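Local coordinates for protein peptidase family U32 (Geobacillus thermoleovorans, PDB 4HE6) that is of unknown function but forms the small, all-beta C-terminal domain of a putative U32 family peptidase, at residues I21-Q26 / I70-V75; F30-E35 / E51-E56; D34-F39 / N83-E88; F46-E51 / K74-L79. All blocks are in the same frame, centred on the assembly; numbering follows the deposited sequence. Where two conformers were deposited one is given.

Interaction 1: residues I21-Q26 / I70-V75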
# COMPACT_ATOMS: atom_id res chain seq x y z
N ILE A 21 -1.84 6.51 -8.67
CA ILE A 21 -0.70 5.69 -8.27
C ILE A 21 -0.21 6.10 -6.90
O ILE A 21 0.15 7.26 -6.65
CB ILE A 21 0.42 5.67 -9.32
CG1 ILE A 21 -0.12 5.00 -10.59
CG2 ILE A 21 1.66 5.01 -8.73
CD1 ILE A 21 0.75 5.36 -11.77
N ALA A 22 -0.22 5.12 -5.99
CA ALA A 22 0.31 5.28 -4.66
C ALA A 22 1.76 4.78 -4.56
O ALA A 22 2.11 3.80 -5.26
CB ALA A 22 -0.52 4.53 -3.64
N THR A 23 2.53 5.43 -3.71
CA THR A 23 3.86 5.02 -3.34
C THR A 23 3.81 4.52 -1.92
O THR A 23 3.35 5.27 -1.00
CB THR A 23 4.85 6.19 -3.47
OG1 THR A 23 4.82 6.66 -4.81
CG2 THR A 23 6.26 5.76 -3.10
N VAL A 24 4.18 3.27 -1.68
CA VAL A 24 4.01 2.62 -0.39
C VAL A 24 5.32 1.99 0.07
O VAL A 24 5.99 1.30 -0.69
CB VAL A 24 2.89 1.55 -0.53
CG1 VAL A 24 2.81 0.72 0.75
CG2 VAL A 24 1.59 2.21 -0.91
N GLN A 25 5.64 2.23 1.34
CA GLN A 25 6.78 1.59 1.97
C GLN A 25 6.29 0.29 2.59
O GLN A 25 5.45 0.28 3.49
CB GLN A 25 7.38 2.52 3.00
CG GLN A 25 8.62 1.98 3.73
CD GLN A 25 9.10 2.95 4.79
OE1 GLN A 25 8.31 3.24 5.71
NE2 GLN A 25 10.31 3.51 4.73
N GLN A 26 6.79 -0.82 2.09
CA GLN A 26 6.37 -2.14 2.58
C GLN A 26 6.80 -2.33 4.02
O GLN A 26 7.90 -1.93 4.41
CB GLN A 26 6.98 -3.21 1.69
CG GLN A 26 6.48 -4.64 1.93
CD GLN A 26 7.31 -5.44 2.88
OE1 GLN A 26 7.87 -4.94 3.84
NE2 GLN A 26 7.39 -6.76 2.63
N ILE A 70 10.33 0.35 -1.18
CA ILE A 70 9.31 1.27 -1.69
C ILE A 70 8.71 0.68 -2.97
O ILE A 70 9.45 0.28 -3.89
CB ILE A 70 9.88 2.66 -1.93
CG1 ILE A 70 10.43 3.29 -0.65
CG2 ILE A 70 8.81 3.53 -2.55
CD1 ILE A 70 11.26 4.52 -0.84
N VAL A 71 7.40 0.57 -3.03
CA VAL A 71 6.73 0.00 -4.19
C VAL A 71 5.59 0.98 -4.61
O VAL A 71 5.21 1.88 -3.85
CB VAL A 71 6.21 -1.41 -3.96
CG1 VAL A 71 7.36 -2.31 -3.55
CG2 VAL A 71 5.09 -1.43 -2.94
N LYS A 72 5.09 0.77 -5.81
CA LYS A 72 4.02 1.57 -6.39
C LYS A 72 2.95 0.67 -6.96
O LYS A 72 3.23 -0.41 -7.48
CB LYS A 72 4.60 2.47 -7.46
CG LYS A 72 5.61 3.47 -6.93
CD LYS A 72 6.18 4.38 -7.99
CE LYS A 72 6.96 5.55 -7.39
NZ LYS A 72 6.78 6.75 -8.26
N PHE A 73 1.71 1.15 -6.91
CA PHE A 73 0.59 0.47 -7.49
C PHE A 73 -0.61 1.42 -7.53
O PHE A 73 -0.66 2.41 -6.78
CB PHE A 73 0.22 -0.83 -6.77
CG PHE A 73 0.08 -0.76 -5.29
CD1 PHE A 73 1.15 -0.88 -4.43
CD2 PHE A 73 -1.21 -0.58 -4.75
CE1 PHE A 73 0.98 -0.82 -3.07
CE2 PHE A 73 -1.36 -0.53 -3.39
CZ PHE A 73 -0.26 -0.67 -2.54
N LYS A 74 -1.55 1.11 -8.38
CA LYS A 74 -2.79 1.85 -8.48
C LYS A 74 -3.68 1.62 -7.27
O LYS A 74 -3.82 0.47 -6.83
CB LYS A 74 -3.54 1.47 -9.76
CG LYS A 74 -4.68 2.35 -10.10
CD LYS A 74 -4.31 3.39 -11.18
CE LYS A 74 -5.38 3.41 -12.25
NZ LYS A 74 -5.75 2.00 -12.66
N VAL A 75 -4.31 2.69 -6.79
CA VAL A 75 -5.30 2.56 -5.73
C VAL A 75 -6.61 3.13 -6.17
O VAL A 75 -6.72 4.02 -7.04
CB VAL A 75 -4.80 3.18 -4.40
CG1 VAL A 75 -3.54 2.40 -3.90
CG2 VAL A 75 -4.51 4.66 -4.53

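Interaction 2: residues F30-E35 / E51-E56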
# COMPACT_ATOMS: atom_id res chain seq x y z
N PHE A 30 3.07 -8.50 0.74
CA PHE A 30 1.82 -8.46 0.04
C PHE A 30 2.12 -8.63 -1.46
O PHE A 30 3.26 -8.45 -1.90
CB PHE A 30 1.02 -7.17 0.29
CG PHE A 30 1.70 -5.88 -0.08
CD1 PHE A 30 1.52 -5.34 -1.35
CD2 PHE A 30 2.48 -5.21 0.81
CE1 PHE A 30 2.07 -4.12 -1.67
CE2 PHE A 30 3.06 -3.99 0.51
CZ PHE A 30 2.87 -3.46 -0.75
N ARG A 31 1.09 -9.04 -2.22
CA ARG A 31 1.35 -9.38 -3.63
C ARG A 31 0.08 -9.13 -4.41
O ARG A 31 -1.03 -9.02 -3.87
CB ARG A 31 1.77 -10.82 -3.73
CG ARG A 31 0.67 -11.83 -3.46
CD ARG A 31 1.15 -13.27 -3.57
NE ARG A 31 0.02 -14.16 -3.25
CZ ARG A 31 0.12 -15.36 -2.72
NH1 ARG A 31 1.29 -15.91 -2.41
NH2 ARG A 31 -0.99 -16.07 -2.47
N PRO A 32 0.23 -9.09 -5.74
CA PRO A 32 -0.97 -8.95 -6.60
C PRO A 32 -1.98 -10.04 -6.32
O PRO A 32 -1.64 -11.21 -6.13
CB PRO A 32 -0.39 -8.95 -8.03
CG PRO A 32 0.99 -8.43 -7.85
CD PRO A 32 1.47 -9.08 -6.53
N GLY A 33 -3.25 -9.63 -6.30
CA GLY A 33 -4.35 -10.49 -5.97
C GLY A 33 -4.77 -10.43 -4.54
O GLY A 33 -5.88 -10.87 -4.20
N ASP A 34 -3.90 -9.90 -3.66
CA ASP A 34 -4.26 -9.78 -2.26
C ASP A 34 -5.30 -8.67 -2.09
O ASP A 34 -5.29 -7.66 -2.80
CB ASP A 34 -3.03 -9.42 -1.42
CG ASP A 34 -2.04 -10.51 -1.16
OD1 ASP A 34 -2.37 -11.67 -1.49
OD2 ASP A 34 -0.96 -10.21 -0.63
N GLU A 35 -6.13 -8.85 -1.06
CA GLU A 35 -7.01 -7.79 -0.62
C GLU A 35 -6.35 -7.01 0.52
O GLU A 35 -5.84 -7.62 1.48
CB GLU A 35 -8.33 -8.34 -0.12
CG GLU A 35 -9.44 -7.30 -0.11
CD GLU A 35 -9.95 -6.93 -1.46
OE1 GLU A 35 -10.75 -5.95 -1.53
OE2 GLU A 35 -9.58 -7.58 -2.45
N GLU A 51 -3.58 -4.92 -7.91
CA GLU A 51 -3.61 -5.45 -9.26
C GLU A 51 -2.26 -5.90 -9.78
O GLU A 51 -2.16 -6.85 -10.55
CB GLU A 51 -4.10 -4.41 -10.27
CG GLU A 51 -5.61 -4.39 -10.32
CD GLU A 51 -6.17 -3.63 -11.50
OE1 GLU A 51 -6.34 -2.42 -11.28
OE2 GLU A 51 -6.44 -4.22 -12.58
N LYS A 52 -1.25 -5.16 -9.44
CA LYS A 52 0.06 -5.15 -10.11
C LYS A 52 0.96 -4.21 -9.29
O LYS A 52 0.46 -3.19 -8.84
CB LYS A 52 -0.06 -4.60 -11.52
CG LYS A 52 1.20 -4.81 -12.32
CD LYS A 52 0.95 -4.65 -13.84
CE LYS A 52 0.60 -3.24 -14.16
NZ LYS A 52 0.16 -3.08 -15.57
N ILE A 53 2.22 -4.54 -9.10
CA ILE A 53 3.11 -3.73 -8.27
C ILE A 53 4.41 -3.52 -9.02
O ILE A 53 4.92 -4.42 -9.72
CB ILE A 53 3.47 -4.46 -6.93
CG1 ILE A 53 2.24 -4.86 -6.16
CG2 ILE A 53 4.51 -3.70 -6.13
CD1 ILE A 53 2.54 -5.90 -5.04
N TRP A 54 5.01 -2.35 -8.88
CA TRP A 54 6.31 -2.06 -9.49
C TRP A 54 7.16 -1.30 -8.48
O TRP A 54 6.69 -0.71 -7.52
CB TRP A 54 6.21 -1.34 -10.80
CG TRP A 54 5.37 -0.11 -10.89
CD1 TRP A 54 5.80 1.20 -10.89
CD2 TRP A 54 3.94 -0.05 -11.05
NE1 TRP A 54 4.74 2.04 -11.01
CE2 TRP A 54 3.58 1.29 -11.11
CE3 TRP A 54 2.93 -1.02 -11.10
CZ2 TRP A 54 2.26 1.75 -11.25
CZ3 TRP A 54 1.62 -0.58 -11.25
CH2 TRP A 54 1.31 0.77 -11.32
N ASP A 55 8.48 -1.37 -8.71
CA ASP A 55 9.42 -0.62 -7.88
C ASP A 55 9.64 0.78 -8.50
O ASP A 55 9.07 1.13 -9.53
CB ASP A 55 10.69 -1.45 -7.69
CG ASP A 55 11.52 -1.61 -8.92
OD1 ASP A 55 11.31 -0.91 -9.93
OD2 ASP A 55 12.41 -2.47 -8.87
N GLU A 56 10.47 1.57 -7.82
CA GLU A 56 10.69 2.93 -8.28
C GLU A 56 11.49 2.99 -9.56
O GLU A 56 11.62 4.06 -10.16
CB GLU A 56 11.32 3.77 -7.17
CG GLU A 56 10.31 3.89 -6.00
CD GLU A 56 10.66 4.98 -5.02
OE1 GLU A 56 11.74 4.99 -4.42
OE2 GLU A 56 9.74 5.83 -4.88

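Interaction 3: residues D34-F39 / N83-E88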
# COMPACT_ATOMS: atom_id res chain seq x y z
N ASP A 34 -3.90 -9.90 -3.66
CA ASP A 34 -4.26 -9.78 -2.26
C ASP A 34 -5.30 -8.67 -2.09
O ASP A 34 -5.29 -7.66 -2.80
CB ASP A 34 -3.03 -9.42 -1.42
CG ASP A 34 -2.04 -10.51 -1.16
OD1 ASP A 34 -2.37 -11.67 -1.49
OD2 ASP A 34 -0.96 -10.21 -0.63
N GLU A 35 -6.13 -8.85 -1.06
CA GLU A 35 -7.01 -7.79 -0.62
C GLU A 35 -6.35 -7.01 0.52
O GLU A 35 -5.84 -7.62 1.48
CB GLU A 35 -8.33 -8.34 -0.12
CG GLU A 35 -9.44 -7.30 -0.11
CD GLU A 35 -9.95 -6.93 -1.46
OE1 GLU A 35 -10.75 -5.95 -1.53
OE2 GLU A 35 -9.58 -7.58 -2.45
N VAL A 36 -6.43 -5.69 0.43
CA VAL A 36 -5.88 -4.79 1.42
C VAL A 36 -6.93 -3.79 1.85
O VAL A 36 -7.89 -3.54 1.15
CB VAL A 36 -4.58 -4.09 0.93
CG1 VAL A 36 -3.52 -5.11 0.60
CG2 VAL A 36 -4.88 -3.20 -0.24
N GLU A 37 -6.70 -3.18 2.98
CA GLU A 37 -7.48 -2.06 3.48
C GLU A 37 -6.57 -0.91 3.75
O GLU A 37 -5.55 -1.06 4.44
CB GLU A 37 -8.23 -2.46 4.77
CG GLU A 37 -9.24 -1.39 5.19
CD GLU A 37 -9.93 -1.67 6.48
OE1 GLU A 37 -11.16 -1.41 6.56
OE2 GLU A 37 -9.33 -2.14 7.45
N PHE A 38 -6.94 0.26 3.26
CA PHE A 38 -6.30 1.50 3.61
C PHE A 38 -7.09 2.16 4.72
O PHE A 38 -8.32 2.14 4.73
CB PHE A 38 -6.20 2.44 2.40
CG PHE A 38 -5.18 1.96 1.39
CD1 PHE A 38 -5.57 1.23 0.25
CD2 PHE A 38 -3.84 2.21 1.62
CE1 PHE A 38 -4.57 0.82 -0.62
CE2 PHE A 38 -2.89 1.79 0.70
CZ PHE A 38 -3.24 1.10 -0.43
N PHE A 39 -6.34 2.75 5.68
CA PHE A 39 -6.99 3.33 6.87
C PHE A 39 -6.17 4.47 7.40
O PHE A 39 -5.03 4.73 6.97
CB PHE A 39 -7.21 2.23 7.90
CG PHE A 39 -5.98 1.60 8.50
CD1 PHE A 39 -5.54 1.96 9.77
CD2 PHE A 39 -5.26 0.64 7.81
CE1 PHE A 39 -4.44 1.36 10.33
CE2 PHE A 39 -4.15 0.03 8.38
CZ PHE A 39 -3.72 0.37 9.64
N ASN A 83 -1.17 7.69 5.61
CA ASN A 83 -2.16 6.66 5.77
C ASN A 83 -1.47 5.29 5.75
O ASN A 83 -0.36 5.15 5.32
CB ASN A 83 -3.24 6.78 4.70
CG ASN A 83 -4.19 7.99 4.90
OD1 ASN A 83 -4.68 8.55 3.94
ND2 ASN A 83 -4.45 8.47 6.11
N MET A 84 -2.19 4.31 6.26
CA MET A 84 -1.65 2.98 6.44
C MET A 84 -2.43 1.96 5.62
O MET A 84 -3.56 2.19 5.19
CB MET A 84 -1.73 2.66 7.94
CG MET A 84 -1.03 3.64 8.89
SD MET A 84 -1.02 3.27 10.65
CE MET A 84 -0.04 1.79 10.79
N MET A 85 -1.80 0.81 5.40
CA MET A 85 -2.38 -0.27 4.65
C MET A 85 -2.20 -1.58 5.41
O MET A 85 -1.12 -1.84 5.93
CB MET A 85 -1.65 -0.43 3.29
CG MET A 85 -2.36 -1.38 2.35
SD MET A 85 -1.42 -1.71 0.83
CE MET A 85 -0.28 -2.94 1.46
N ARG A 86 -3.24 -2.40 5.49
CA ARG A 86 -3.15 -3.71 6.14
C ARG A 86 -3.79 -4.74 5.23
O ARG A 86 -4.63 -4.45 4.41
CB ARG A 86 -3.80 -3.73 7.53
CG ARG A 86 -5.23 -3.28 7.56
CD ARG A 86 -5.84 -3.22 8.97
NE ARG A 86 -7.05 -2.36 9.00
CZ ARG A 86 -7.36 -1.48 9.92
NH1 ARG A 86 -6.63 -1.23 10.99
NH2 ARG A 86 -8.50 -0.76 9.81
N LYS A 87 -3.36 -5.98 5.38
CA LYS A 87 -4.13 -7.03 4.71
C LYS A 87 -5.57 -7.16 5.18
O LYS A 87 -5.75 -7.07 6.40
CB LYS A 87 -3.34 -8.33 4.93
CG LYS A 87 -2.00 -8.18 4.22
CD LYS A 87 -2.02 -8.65 2.81
CE LYS A 87 -1.65 -10.10 2.58
NZ LYS A 87 -0.47 -10.54 3.34
N GLU A 88 -6.53 -7.44 4.30
CA GLU A 88 -7.99 -7.54 4.61
C GLU A 88 -8.35 -9.00 4.54
O GLU A 88 -8.28 -9.56 3.44
CB GLU A 88 -8.89 -6.80 3.61
CG GLU A 88 -10.39 -6.85 3.83
CD GLU A 88 -10.93 -5.99 4.96
OE1 GLU A 88 -10.12 -5.34 5.65
OE2 GLU A 88 -12.14 -5.89 5.24
O HOH W 1 0.80 -11.85 0.71

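Interaction 4: residues F46-E51 / K74-L79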
# COMPACT_ATOMS: atom_id res chain seq x y z
N PHE A 46 -11.07 1.92 3.22
CA PHE A 46 -11.61 1.22 2.07
C PHE A 46 -10.71 0.05 1.71
O PHE A 46 -9.51 0.01 2.04
CB PHE A 46 -11.79 2.15 0.85
CG PHE A 46 -10.50 2.61 0.23
CD1 PHE A 46 -9.90 1.96 -0.83
CD2 PHE A 46 -9.88 3.77 0.72
CE1 PHE A 46 -8.69 2.42 -1.38
CE2 PHE A 46 -8.70 4.24 0.16
CZ PHE A 46 -8.13 3.60 -0.89
N THR A 47 -11.31 -0.93 1.06
CA THR A 47 -10.60 -2.12 0.64
C THR A 47 -10.44 -2.15 -0.87
O THR A 47 -11.24 -1.55 -1.60
CB THR A 47 -11.30 -3.42 1.09
OG1 THR A 47 -12.64 -3.42 0.57
CG2 THR A 47 -11.33 -3.51 2.60
N GLN A 48 -9.43 -2.86 -1.32
CA GLN A 48 -9.24 -3.08 -2.76
C GLN A 48 -8.36 -4.31 -2.94
O GLN A 48 -7.65 -4.76 -2.04
CB GLN A 48 -8.59 -1.89 -3.45
CG GLN A 48 -7.13 -1.69 -3.08
CD GLN A 48 -6.49 -0.65 -3.95
OE1 GLN A 48 -6.76 0.53 -3.79
NE2 GLN A 48 -5.63 -1.11 -4.86
N VAL A 49 -8.36 -4.78 -4.20
CA VAL A 49 -7.38 -5.77 -4.65
C VAL A 49 -6.17 -5.03 -5.14
O VAL A 49 -6.24 -3.95 -5.76
CB VAL A 49 -7.96 -6.70 -5.75
CG1 VAL A 49 -8.32 -5.95 -7.04
CG2 VAL A 49 -7.00 -7.84 -6.01
N ILE A 50 -4.99 -5.58 -4.90
CA ILE A 50 -3.74 -5.12 -5.49
C ILE A 50 -3.60 -5.73 -6.86
O ILE A 50 -3.58 -6.95 -7.00
CB ILE A 50 -2.53 -5.52 -4.63
CG1 ILE A 50 -2.66 -5.08 -3.14
CG2 ILE A 50 -1.24 -5.09 -5.35
CD1 ILE A 50 -2.18 -3.74 -2.89
N GLU A 51 -3.58 -4.92 -7.91
CA GLU A 51 -3.61 -5.45 -9.26
C GLU A 51 -2.26 -5.90 -9.78
O GLU A 51 -2.16 -6.85 -10.55
CB GLU A 51 -4.10 -4.41 -10.27
CG GLU A 51 -5.61 -4.39 -10.32
CD GLU A 51 -6.17 -3.63 -11.50
OE1 GLU A 51 -6.34 -2.42 -11.28
OE2 GLU A 51 -6.44 -4.22 -12.58
N LYS A 74 -1.55 1.11 -8.38
CA LYS A 74 -2.79 1.85 -8.48
C LYS A 74 -3.68 1.62 -7.27
O LYS A 74 -3.82 0.47 -6.83
CB LYS A 74 -3.54 1.47 -9.76
CG LYS A 74 -4.68 2.35 -10.10
CD LYS A 74 -4.31 3.39 -11.18
CE LYS A 74 -5.38 3.41 -12.25
NZ LYS A 74 -5.75 2.00 -12.66
N VAL A 75 -4.31 2.69 -6.79
CA VAL A 75 -5.30 2.56 -5.73
C VAL A 75 -6.61 3.13 -6.17
O VAL A 75 -6.72 4.02 -7.04
CB VAL A 75 -4.80 3.18 -4.40
CG1 VAL A 75 -3.54 2.40 -3.90
CG2 VAL A 75 -4.51 4.66 -4.53
N LYS A 76 -7.68 2.67 -5.51
CA LYS A 76 -9.03 2.93 -5.94
C LYS A 76 -9.68 4.20 -5.43
O LYS A 76 -10.71 4.64 -5.97
CB LYS A 76 -9.91 1.70 -5.55
CG LYS A 76 -9.63 0.53 -6.45
CD LYS A 76 -9.85 0.75 -7.92
CE LYS A 76 -11.21 1.27 -8.33
NZ LYS A 76 -11.39 1.59 -9.78
N ARG A 77 -9.08 4.80 -4.41
CA ARG A 77 -9.52 6.11 -3.89
C ARG A 77 -8.30 6.89 -3.49
O ARG A 77 -7.23 6.28 -3.29
CB ARG A 77 -10.40 5.96 -2.66
CG ARG A 77 -11.62 5.06 -2.80
CD ARG A 77 -12.45 5.14 -1.56
NE ARG A 77 -13.58 4.27 -1.53
CZ ARG A 77 -14.49 4.25 -0.57
NH1 ARG A 77 -14.34 5.02 0.48
NH2 ARG A 77 -15.51 3.42 -0.68
N PRO A 78 -8.43 8.20 -3.36
CA PRO A 78 -7.30 9.01 -2.90
C PRO A 78 -6.82 8.61 -1.53
O PRO A 78 -7.57 8.14 -0.66
CB PRO A 78 -7.85 10.44 -2.91
CG PRO A 78 -8.93 10.41 -4.00
CD PRO A 78 -9.59 9.05 -3.77
N LEU A 79 -5.51 8.82 -1.33
CA LEU A 79 -4.78 8.58 -0.10
C LEU A 79 -3.95 9.80 0.25
O LEU A 79 -3.55 10.55 -0.65
CB LEU A 79 -3.83 7.39 -0.25
CG LEU A 79 -4.56 6.07 -0.47
CD1 LEU A 79 -3.54 4.98 -0.86
CD2 LEU A 79 -5.36 5.63 0.74
O HOH W 2 -3.53 -2.04 -7.96

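Interaction 1: residues I21-Q26 / I70-V75
A22 and F73 form a hydrogen-bonded antiparallel pair, with A22 N reaching F73 O at 2.9 Å and F73 N returning to A22 O. The V24–V71 pair repeats this more tightly: V24 N donates to V71 O at 2.8 Å and 173°, and the return bond from V71 N to V24 O is equally short. Between these pairs, the CA of K72 comes within 3.1 Å of A22 O, a CA-H...O contact.

The face carrying A22, V24, V71 and F73 is buried. With chi1 at 50°, F73 CG sits between its backbone N and carbonyl carbon, which turns the ring back under the neighbouring strand; its CE1 meets CG2 of V24 obliquely at 3.8 Å. Farther along, CB of A22 packs on CG1 of V75 at 3.7 Å. The other face is partly open to solvent. T23 packs closely there, its CG2 3.4 Å from CG2 of I70 and its OG1 3.5 Å from CE of K72, which runs alongside. The ends are looser: Q25 CB stays 4.8 Å from I70 CG1, and K74 is exposed.

T23 and Q25 hydrogen-bond by backbone to L11, L13 and G14 of strand 10-16, which flanks 21-26 opposite 70-74; strand 53-55 continues the sheet beyond 70-74, and F38 of strand 35-39 packs against F73 on the buried face.

Interaction 2: residues F30-E35 / E51-E56
The backbone N of R31, whose CA rests against the terminal methyl of I53, donates to OD2 of D34 at 2.8 Å. R31 N sits above the carboxylate, 59° out of its plane. The D34 side chain thus bonds back to the first residue of its own turn, and D34 N closes the same turn on R31 O at 3.0 Å. R31 NE and D34 OD1 add a long salt bridge of 3.9 Å, a matter of charges only, since the oxygen lies well out of the guanidinium plane.

Across to 51-56 there is no hydrogen bond, and the contact is apolar. Its hub is CD1 of I53. P32 CD lies 3.7 Å from it, the two side chains crossing at about a right angle, while F30 CE1 approaches obliquely to 3.8 Å. I53 has CG1 beside its backbone N and anti to its carbonyl carbon (chi1 -56°), which carries CD1 into the corner formed by the ring, the proline and the CA of R31. The proline also leans on backbone: its CB is 3.7 Å from E51 O and its CG 4.1 Å from the CA of K52. Beyond this patch, V71 of strand 70-74 covers both F30 and I53.

The positive phi of G33, 94°, at the third position completes the evidence for a type II beta turn from R31 to D34, leading into strand 35-39 of the antiparallel sheet.

Interaction 3: residues D34-F39 / N83-E88
R86 spans F39 and E37 on one face of the 35-39/84-87 strand pair, and its side chain can be followed outward. CB stands 3.9 Å from F39 CE2, and CG, set between the backbone N and carbonyl carbon (chi1 55°), closes to 3.6 Å from that carbon. The chain, extended from CG to NE, carries the guanidinium over F39, with CD above the same side of the ring, just outside its rim. NE donates to E37 OE2 at 2.8 Å, nearly along the C-O axis; NH2 donates to the same oxygen at 2.9 Å, from above the carboxylate plane. CZ lies 3.6 Å from the F39 ring centroid and NH1 over the ring's centre. With the planes only 8° apart, this is a flat cation-pi stack.

On the opposite face of F39, M84 CB makes a CH-pi contact, 3.7 Å from the centroid. On the buried side of the pair, M85 SD touches F38 CZ at 3.6 Å in an oblique Met-aromatic contact. At the D34 end, D34 OD2, already held by R31 N, takes a water that also accepts from K87 NZ; K87 NZ donates to H29 O as well.

A leucine in place of R86 would probably leave E37 OE2 without the two N-H donors that R86 supplies and strip the cation from the F39 face. E88 OE1 comes to 3.8 Å from E37 OE2, so the guanidinium probably also eases carboxylate repulsion; salt bridge and cation-pi stack sit on one face of a pair joined through backbone bonds such as E37 N to R86 O.

Interaction 4: residues F46-E51 / K74-L79
The side-chain amide of Q48 binds the backbone on both sides of V75: OE1 accepts from K76 N at 2.9 Å, and NE2 donates to K74 O at 3.1 Å and 166°. It thereby mimics a peptide group, tying the loop that follows strand 70-74 to strand 46-49, an outermost strand of the antiparallel sheet. The NE2 bond lies in the carbonyl plane, on a lone pair of K74 O, and K74 O lies within 4° of the amide plane. NE2 also reaches V49 O at 3.0 Å, so three bonds fix the rotation of the buried amide. K74 O takes a second donor, a water that accepts from E51 N.

Q48 CG lies between its own backbone N and carbonyl carbon (chi1 70°), and the extended chain beyond it carries the amide across to the loop. Exchanging this glutamine for a leucine is likely to leave K76 N without its acceptor and cost K74 O one of its donors, loosening the loop from the strand.

Farther out, packing takes over. The R77 chain slides along one face of F46 in the opposite direction, with CB 3.9 Å from the ring centroid in a CH-pi contact and R77 CD 3.7 Å from F46 CG. Its guanidinium passes over F46 CB, and NH1 forms a salt bridge with E44. At the F46 ring edge, near its plane, CE2 meets L79 CD2 at 3.7 Å.

All four contacts reach the same antiparallel sheet, interactions 1 and 3 as strand pairs, 2 and 4 through loops. Interactions 1 and 2, with centres about 8 Å apart, join where W54 O lies 2.8 Å from K72 N, a probable hydrogen bond. F73 links interaction 1 to two others: its CZ is 3.7 Å from M85 SD in interaction 3, and its CE2 is 3.4 Å from I50 CD1 in interaction 4. Interaction 2 touches interaction 3 through F30 CE2 and M85 CE, 3.6 Å apart. Interactions 3 and 4 meet through neighbouring strands, with F38 N 2.9 Å from F46 O. Near interaction 2, an acetate, probably from crystallisation, lies about 5 Å from the R31 side chain.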